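PDB 4QD8: thioesterase PA1618, which probably hydrolyses acyl-CoA thioesters, as a hotdog-fold enzyme of the PaaI family, and binds phenacyl-CoA. Local coordinates for residues Ile27-Met41 with Ala58-Ala70. Residues are numbered along the deposited sequence; the frame is centred on the assembly and turned at random.
Sequences IRFEAFDDESLTASM and ASVVLAESLGSMA
Leu62 and Leu66, one helical turn apart, present their methyls to Ile27, Leu37, Ala39 and Met41 on the hairpin, and this apolar packing dominates the contact. The two methyls of Leu62 divide the work: CD1 lies 3.8 Å from Ile27 CG2, while CD2 approaches CB of Met41. Leu66 CD1 reaches CG of Leu37 at 3.6 Å, the two side chains running past each other in opposite senses. Ala39 CB touches both leucines, 4.0 Å from Leu62 CD1 and 4.1 Å from Leu66 CD1. At the open end of the hairpin Met41, extended through chi2 and bent at chi3 (60°), lays CE 3.4 Å from the carbonyl O of Ala58.

The aromatic part belongs to Phe29. Its CG stands anti to the carbonyl carbon (chi1 -69°), and the ring's outer end approaches the helix although the CB does not point there. Met69, folded at chi2 and chi3, crosses it with CB 3.8 Å from Phe29 CE2. Met69 SD is 5.4 Å from the Phe29 ring centroid and oblique to the ring normal, a Met-aromatic contact. Ser65 O meets the ring edge in plane, whereas Ala39 CB packs on one face, offset toward the rim. Leu10 and Leu13 of helix 10-15 also touch this ring.

Polar groups contribute little directly: Ser65 OG lies 3.7 Å from Ile27 CD1, and it hydrogen-bonds to His55 NE2 of the second subunit. Strand 36-41 runs roughly antiparallel to the helix at 147°. Within the hairpin the backbone N of Glu30 and, weakly, that of Ala31 both donate to Thr38 O, which makes a classic beta bulge. A long helix wrapped by a curved antiparallel sheet, its strands packing apolar side chains against it, is the hallmark of the hotdog fold.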
ATOM      1  N   ILE A  27     -24.567   1.076  -3.191  1.00 20.35           N
ATOM      2  CA  ILE A  27     -23.753   2.270  -3.393  1.00 19.95           C
ATOM      3  C   ILE A  27     -24.555   3.343  -4.123  1.00 17.86           C
ATOM      4  O   ILE A  27     -25.211   3.082  -5.138  1.00 19.56           O
ATOM      5  CB  ILE A  27     -22.431   1.950  -4.135  1.00 18.17           C
ATOM      6  CG1 ILE A  27     -21.540   1.063  -3.263  1.00 17.15           C
ATOM      7  CG2 ILE A  27     -21.692   3.246  -4.507  1.00 17.45           C
ATOM      8  CD1 ILE A  27     -20.235   0.578  -3.961  1.00 19.47           C
ATOM      9  N   ARG A  28     -24.525   4.547  -3.568  1.00 17.48           N
ATOM     10  CA  ARG A  28     -25.283   5.659  -4.111  1.00 19.75           C
ATOM     11  C   ARG A  28     -24.359   6.850  -4.305  1.00 19.79           C
ATOM     12  O   ARG A  28     -23.787   7.351  -3.338  1.00 19.24           O
ATOM     13  CB  ARG A  28     -26.424   6.021  -3.147  1.00 22.57           C
ATOM     14  CG  ARG A  28     -27.331   7.142  -3.631  1.00 29.62           C
ATOM     15  CD  ARG A  28     -28.402   7.473  -2.593  1.00 33.99           C
ATOM     16  NE  ARG A  28     -27.848   8.134  -1.409  1.00 37.05           N
ATOM     17  CZ  ARG A  28     -28.348   8.024  -0.181  1.00 38.35           C
ATOM     18  NH1 ARG A  28     -29.415   7.269   0.040  1.00 38.97           N
ATOM     19  NH2 ARG A  28     -27.770   8.656   0.832  1.00 39.31           N
ATOM     20  N   PHE A  29     -24.197   7.291  -5.554  1.00 18.20           N
ATOM     21  CA  PHE A  29     -23.496   8.546  -5.814  1.00 19.60           C
ATOM     22  C   PHE A  29     -24.396   9.688  -5.370  1.00 19.84           C
ATOM     23  O   PHE A  29     -25.547   9.765  -5.806  1.00 21.89           O
ATOM     24  CB  PHE A  29     -23.124   8.659  -7.292  1.00 20.10           C
ATOM     25  CG  PHE A  29     -22.068   7.670  -7.699  1.00 19.45           C
ATOM     26  CD1 PHE A  29     -22.411   6.373  -8.037  1.00 18.13           C
ATOM     27  CD2 PHE A  29     -20.727   8.028  -7.686  1.00 18.30           C
ATOM     28  CE1 PHE A  29     -21.431   5.440  -8.377  1.00 21.61           C
ATOM     29  CE2 PHE A  29     -19.747   7.117  -8.022  1.00 18.77           C
ATOM     30  CZ  PHE A  29     -20.098   5.813  -8.367  1.00 17.99           C
ATOM     31  N   GLU A  30     -23.870  10.554  -4.502  1.00 21.37           N
ATOM     32  CA  GLU A  30     -24.685  11.496  -3.738  1.00 23.73           C
ATOM     33  C   GLU A  30     -24.474  12.949  -4.092  1.00 24.85           C
ATOM     34  O   GLU A  30     -25.402  13.760  -4.025  1.00 28.54           O
ATOM     35  CB  GLU A  30     -24.336  11.386  -2.260  1.00 27.14           C
ATOM     36  CG  GLU A  30     -24.250   9.988  -1.742  1.00 28.34           C
ATOM     37  CD  GLU A  30     -24.658   9.918  -0.306  1.00 33.85           C
ATOM     38  OE1 GLU A  30     -25.584   9.133  -0.005  1.00 38.03           O
ATOM     39  OE2 GLU A  30     -24.050  10.651   0.512  1.00 34.29           O
ATOM     40  N   ALA A  31     -23.232  13.297  -4.398  1.00 20.76           N
ATOM     41  CA  ALA A  31     -22.847  14.694  -4.497  1.00 24.13           C
ATOM     42  C   ALA A  31     -21.579  14.847  -5.306  1.00 22.25           C
ATOM     43  O   ALA A  31     -20.789  13.910  -5.438  1.00 21.64           O
ATOM     44  CB  ALA A  31     -22.643  15.278  -3.111  1.00 23.66           C
ATOM     45  N   PHE A  32     -21.392  16.039  -5.855  1.00 22.56           N
ATOM     46  CA  PHE A  32     -20.128  16.394  -6.474  1.00 22.65           C
ATOM     47  C   PHE A  32     -19.919  17.899  -6.411  1.00 25.11           C
ATOM     48  O   PHE A  32     -20.863  18.660  -6.196  1.00 21.63           O
ATOM     49  CB  PHE A  32     -20.058  15.891  -7.916  1.00 21.00           C
ATOM     50  CG  PHE A  32     -20.957  16.628  -8.875  1.00 25.44           C
ATOM     51  CD1 PHE A  32     -20.501  17.755  -9.550  1.00 26.58           C
ATOM     52  CD2 PHE A  32     -22.251  16.178  -9.113  1.00 26.72           C
ATOM     53  CE1 PHE A  32     -21.325  18.432 -10.439  1.00 29.01           C
ATOM     54  CE2 PHE A  32     -23.085  16.846 -10.004  1.00 28.88           C
ATOM     55  CZ  PHE A  32     -22.618  17.978 -10.667  1.00 28.07           C
ATOM     56  N   ASP A  33     -18.672  18.323  -6.563  1.00 23.43           N
ATOM     57  CA  ASP A  33     -18.389  19.732  -6.817  1.00 22.20           C
ATOM     58  C   ASP A  33     -17.223  19.835  -7.786  1.00 22.10           C
ATOM     59  O   ASP A  33     -16.892  18.855  -8.450  1.00 21.47           O
ATOM     60  CB  ASP A  33     -18.177  20.540  -5.523  1.00 21.17           C
ATOM     61  CG  ASP A  33     -17.044  20.010  -4.655  1.00 24.03           C
ATOM     62  OD1 ASP A  33     -16.154  19.299  -5.162  1.00 24.35           O
ATOM     63  OD2 ASP A  33     -17.037  20.320  -3.445  1.00 28.50           O
ATOM     64  N   ASP A  34     -16.593  21.003  -7.876  1.00 25.72           N
ATOM     65  CA  ASP A  34     -15.530  21.195  -8.862  1.00 23.62           C
ATOM     66  C   ASP A  34     -14.286  20.361  -8.598  1.00 25.47           C
ATOM     67  O   ASP A  34     -13.436  20.226  -9.478  1.00 23.51           O
ATOM     68  CB  ASP A  34     -15.107  22.661  -8.915  1.00 27.40           C
ATOM     69  CG  ASP A  34     -16.125  23.533  -9.601  1.00 36.93           C
ATOM     70  OD1 ASP A  34     -17.106  22.984 -10.155  1.00 35.04           O
ATOM     71  OD2 ASP A  34     -15.926  24.766  -9.596  1.00 39.37           O
ATOM     72  N   GLU A  35     -14.173  19.810  -7.391  1.00 23.56           N
ATOM     73  CA  GLU A  35     -12.943  19.140  -6.980  1.00 22.20           C
ATOM     74  C   GLU A  35     -13.170  17.756  -6.404  1.00 22.68           C
ATOM     75  O   GLU A  35     -12.214  17.099  -6.018  1.00 20.61           O
ATOM     76  CB  GLU A  35     -12.248  19.927  -5.877  1.00 27.90           C
ATOM     77  CG  GLU A  35     -11.931  21.360  -6.169  1.00 36.38           C
ATOM     78  CD  GLU A  35     -11.472  22.062  -4.911  1.00 41.51           C
ATOM     79  OE1 GLU A  35     -11.628  21.462  -3.824  1.00 43.99           O
ATOM     80  OE2 GLU A  35     -10.962  23.200  -5.003  1.00 52.30           O
ATOM     81  N   SER A  36     -14.419  17.330  -6.277  1.00 18.80           N
ATOM     82  CA  SER A  36     -14.667  16.074  -5.560  1.00 20.94           C
ATOM     83  C   SER A  36     -15.936  15.371  -6.000  1.00 22.78           C
ATOM     84  O   SER A  36     -16.822  15.976  -6.606  1.00 21.73           O
ATOM     85  CB  SER A  36     -14.708  16.321  -4.048  1.00 21.77           C
ATOM     86  OG  SER A  36     -15.868  17.053  -3.683  1.00 20.48           O
ATOM     87  N   LEU A  37     -16.012  14.078  -5.685  1.00 19.30           N
ATOM     88  CA  LEU A  37     -17.182  13.266  -5.985  1.00 17.52           C
ATOM     89  C   LEU A  37     -17.461  12.440  -4.734  1.00 17.94           C
ATOM     90  O   LEU A  37     -16.528  11.968  -4.089  1.00 16.63           O
ATOM     91  CB  LEU A  37     -16.905  12.369  -7.192  1.00 17.21           C
ATOM     92  CG  LEU A  37     -18.046  11.466  -7.675  1.00 19.84           C
ATOM     93  CD1 LEU A  37     -19.286  12.270  -8.067  1.00 20.86           C
ATOM     94  CD2 LEU A  37     -17.597  10.554  -8.819  1.00 18.28           C
ATOM     95  N   THR A  38     -18.737  12.296  -4.375  1.00 20.27           N
ATOM     96  CA  THR A  38     -19.119  11.674  -3.097  1.00 15.69           C
ATOM     97  C   THR A  38     -20.126  10.543  -3.327  1.00 19.07           C
ATOM     98  O   THR A  38     -21.061  10.695  -4.115  1.00 18.97           O
ATOM     99  CB  THR A  38     -19.738  12.729  -2.140  1.00 19.56           C
ATOM    100  OG1 THR A  38     -18.774  13.755  -1.848  1.00 20.14           O
ATOM    101  CG2 THR A  38     -20.203  12.085  -0.835  1.00 19.33           C
ATOM    102  N   ALA A  39     -19.918   9.402  -2.657  1.00 17.02           N
ATOM    103  CA  ALA A  39     -20.857   8.278  -2.703  1.00 16.01           C
ATOM    104  C   ALA A  39     -20.952   7.671  -1.317  1.00 19.72           C
ATOM    105  O   ALA A  39     -20.007   7.755  -0.546  1.00 18.45           O
ATOM    106  CB  ALA A  39     -20.384   7.209  -3.694  1.00 17.71           C
ATOM    107  N   SER A  40     -22.085   7.046  -1.011  1.00 18.88           N
ATOM    108  CA  SER A  40     -22.274   6.401   0.279  1.00 17.98           C
ATOM    109  C   SER A  40     -22.780   4.982   0.091  1.00 18.20           C
ATOM    110  O   SER A  40     -23.192   4.600  -1.007  1.00 18.33           O
ATOM    111  CB  SER A  40     -23.248   7.194   1.143  1.00 21.25           C
ATOM    112  OG  SER A  40     -24.562   7.093   0.621  1.00 22.11           O
ATOM    113  N   MET A  41     -22.739   4.197   1.161  1.00 18.08           N
ATOM    114  CA  MET A  41     -23.094   2.792   1.098  1.00 19.23           C
ATOM    115  C   MET A  41     -23.670   2.407   2.445  1.00 18.69           C
ATOM    116  O   MET A  41     -23.173   2.856   3.468  1.00 16.70           O
ATOM    117  CB  MET A  41     -21.834   1.969   0.835  1.00 16.35           C
ATOM    118  CG  MET A  41     -22.058   0.481   0.563  1.00 18.83           C
ATOM    119  SD  MET A  41     -20.504  -0.366   0.197  1.00 20.00           S
ATOM    120  CE  MET A  41     -19.610  -0.056   1.713  1.00 18.74           C
ATOM    121  N   ALA A  58     -15.508  -4.238   1.803  1.00 14.56           N
ATOM    122  CA  ALA A  58     -16.650  -3.448   1.343  1.00 14.68           C
ATOM    123  C   ALA A  58     -16.288  -1.959   1.303  1.00 12.97           C
ATOM    124  O   ALA A  58     -16.711  -1.233   0.389  1.00 15.03           O
ATOM    125  CB  ALA A  58     -17.878  -3.704   2.227  1.00 16.96           C
ATOM    126  N   SER A  59     -15.503  -1.496   2.275  1.00 14.06           N
ATOM    127  CA  SER A  59     -15.000  -0.126   2.242  1.00 14.72           C
ATOM    128  C   SER A  59     -14.195   0.091   0.974  1.00 14.71           C
ATOM    129  O   SER A  59     -14.290   1.153   0.348  1.00 14.71           O
ATOM    130  CB  SER A  59     -14.119   0.193   3.450  1.00 17.43           C
ATOM    131  OG  SER A  59     -14.911   0.403   4.603  1.00 15.99           O
ATOM    132  N   VAL A  60     -13.423  -0.919   0.589  1.00 14.24           N
ATOM    133  CA  VAL A  60     -12.597  -0.806  -0.608  1.00 14.46           C
ATOM    134  C   VAL A  60     -13.461  -0.852  -1.886  1.00 14.97           C
ATOM    135  O   VAL A  60     -13.187  -0.116  -2.833  1.00 15.22           O
ATOM    136  CB  VAL A  60     -11.437  -1.824  -0.614  1.00 13.67           C
ATOM    137  CG1 VAL A  60     -10.609  -1.697  -1.911  1.00 14.42           C
ATOM    138  CG2 VAL A  60     -10.527  -1.586   0.599  1.00 13.80           C
ATOM    139  N   VAL A  61     -14.524  -1.659  -1.904  1.00 12.86           N
ATOM    140  CA  VAL A  61     -15.452  -1.627  -3.047  1.00 13.78           C
ATOM    141  C   VAL A  61     -16.006  -0.211  -3.232  1.00 16.24           C
ATOM    142  O   VAL A  61     -16.040   0.318  -4.349  1.00 14.18           O
ATOM    143  CB  VAL A  61     -16.648  -2.598  -2.881  1.00 13.45           C
ATOM    144  CG1 VAL A  61     -17.629  -2.434  -4.061  1.00 14.18           C
ATOM    145  CG2 VAL A  61     -16.172  -4.036  -2.809  1.00 14.82           C
ATOM    146  N   LEU A  62     -16.444   0.408  -2.141  1.00 14.08           N
ATOM    147  CA  LEU A  62     -16.939   1.776  -2.220  1.00 13.53           C
ATOM    148  C   LEU A  62     -15.861   2.716  -2.768  1.00 15.86           C
ATOM    149  O   LEU A  62     -16.114   3.494  -3.698  1.00 15.09           O
ATOM    150  CB  LEU A  62     -17.424   2.253  -0.856  1.00 14.19           C
ATOM    151  CG  LEU A  62     -17.925   3.694  -0.802  1.00 13.41           C
ATOM    152  CD1 LEU A  62     -19.017   3.935  -1.850  1.00 15.63           C
ATOM    153  CD2 LEU A  62     -18.439   3.988   0.618  1.00 13.72           C
ATOM    154  N   ALA A  63     -14.654   2.610  -2.227  1.00 14.46           N
ATOM    155  CA  ALA A  63     -13.563   3.495  -2.640  1.00 15.44           C
ATOM    156  C   ALA A  63     -13.235   3.303  -4.110  1.00 17.38           C
ATOM    157  O   ALA A  63     -13.058   4.287  -4.852  1.00 17.22           O
ATOM    158  CB  ALA A  63     -12.324   3.250  -1.781  1.00 15.55           C
ATOM    159  N   GLU A  64     -13.160   2.048  -4.539  1.00 14.75           N
ATOM    160  CA  GLU A  64     -12.777   1.757  -5.926  1.00 15.70           C
ATOM    161  C   GLU A  64     -13.904   2.089  -6.907  1.00 16.27           C
ATOM    162  O   GLU A  64     -13.633   2.541  -8.023  1.00 15.89           O
ATOM    163  CB  GLU A  64     -12.259   0.315  -6.091  1.00 16.95           C
ATOM    164  CG  GLU A  64     -11.615   0.091  -7.451  1.00 21.95           C
ATOM    165  CD  GLU A  64     -10.475  -0.931  -7.467  1.00 15.30           C
ATOM    166  OE1 GLU A  64      -9.848  -1.233  -6.411  1.00 23.31           O
ATOM    167  OE2 GLU A  64     -10.201  -1.401  -8.581  1.00 25.76           O
ATOM    168  N   SER A  65     -15.161   1.903  -6.496  1.00 14.58           N
ATOM    169  CA  SER A  65     -16.297   2.326  -7.320  1.00 15.68           C
ATOM    170  C   SER A  65     -16.238   3.824  -7.544  1.00 15.91           C
ATOM    171  O   SER A  65     -16.416   4.303  -8.661  1.00 16.44           O
ATOM    172  CB  SER A  65     -17.640   2.012  -6.638  1.00 15.88           C
ATOM    173  OG  SER A  65     -18.099   0.719  -6.972  1.00 14.75           O
ATOM    174  N   LEU A  66     -16.002   4.550  -6.460  1.00 15.16           N
ATOM    175  CA  LEU A  66     -16.011   5.999  -6.472  1.00 14.56           C
ATOM    176  C   LEU A  66     -14.854   6.526  -7.302  1.00 16.03           C
ATOM    177  O   LEU A  66     -15.049   7.337  -8.195  1.00 15.66           O
ATOM    178  CB  LEU A  66     -15.933   6.533  -5.037  1.00 15.90           C
ATOM    179  CG  LEU A  66     -15.918   8.049  -4.892  1.00 17.42           C
ATOM    180  CD1 LEU A  66     -17.115   8.657  -5.624  1.00 17.64           C
ATOM    181  CD2 LEU A  66     -15.952   8.419  -3.424  1.00 18.16           C
ATOM    182  N   GLY A  67     -13.644   6.050  -7.024  1.00 17.09           N
ATOM    183  CA  GLY A  67     -12.482   6.509  -7.767  1.00 15.78           C
ATOM    184  C   GLY A  67     -12.487   6.112  -9.231  1.00 16.44           C
ATOM    185  O   GLY A  67     -12.020   6.885 -10.079  1.00 19.75           O
ATOM    186  N   SER A  68     -12.992   4.923  -9.546  1.00 17.36           N
ATOM    187  CA  SER A  68     -13.044   4.494 -10.944  1.00 18.34           C
ATOM    188  C   SER A  68     -14.023   5.354 -11.731  1.00 19.94           C
ATOM    189  O   SER A  68     -13.761   5.716 -12.885  1.00 18.69           O
ATOM    190  CB  SER A  68     -13.425   3.022 -11.058  1.00 18.94           C
ATOM    191  OG  SER A  68     -12.441   2.222 -10.422  1.00 29.80           O
ATOM    192  N   MET A  69     -15.143   5.690 -11.105  1.00 17.08           N
ATOM    193  CA  MET A  69     -16.133   6.547 -11.753  1.00 19.47           C
ATOM    194  C   MET A  69     -15.558   7.945 -11.932  1.00 18.61           C
ATOM    195  O   MET A  69     -15.732   8.576 -12.983  1.00 20.32           O
ATOM    196  CB  MET A  69     -17.422   6.612 -10.940  1.00 21.08           C
ATOM    197  CG  MET A  69     -18.554   7.312 -11.664  1.00 30.26           C
ATOM    198  SD  MET A  69     -19.103   6.321 -13.064  1.00 37.60           S
ATOM    199  CE  MET A  69     -19.977   5.006 -12.215  1.00 30.54           C
ATOM    200  N   ALA A  70     -14.863   8.432 -10.912  1.00 17.85           N
ATOM    201  CA  ALA A  70     -14.177   9.722 -11.021  1.00 17.10           C
ATOM    202  C   ALA A  70     -13.187   9.741 -12.202  1.00 19.31           C
ATOM    203  O   ALA A  70     -13.137  10.719 -12.947  1.00 19.63           O
ATOM    204  CB  ALA A  70     -13.485  10.067  -9.728  1.00 18.24           C
TER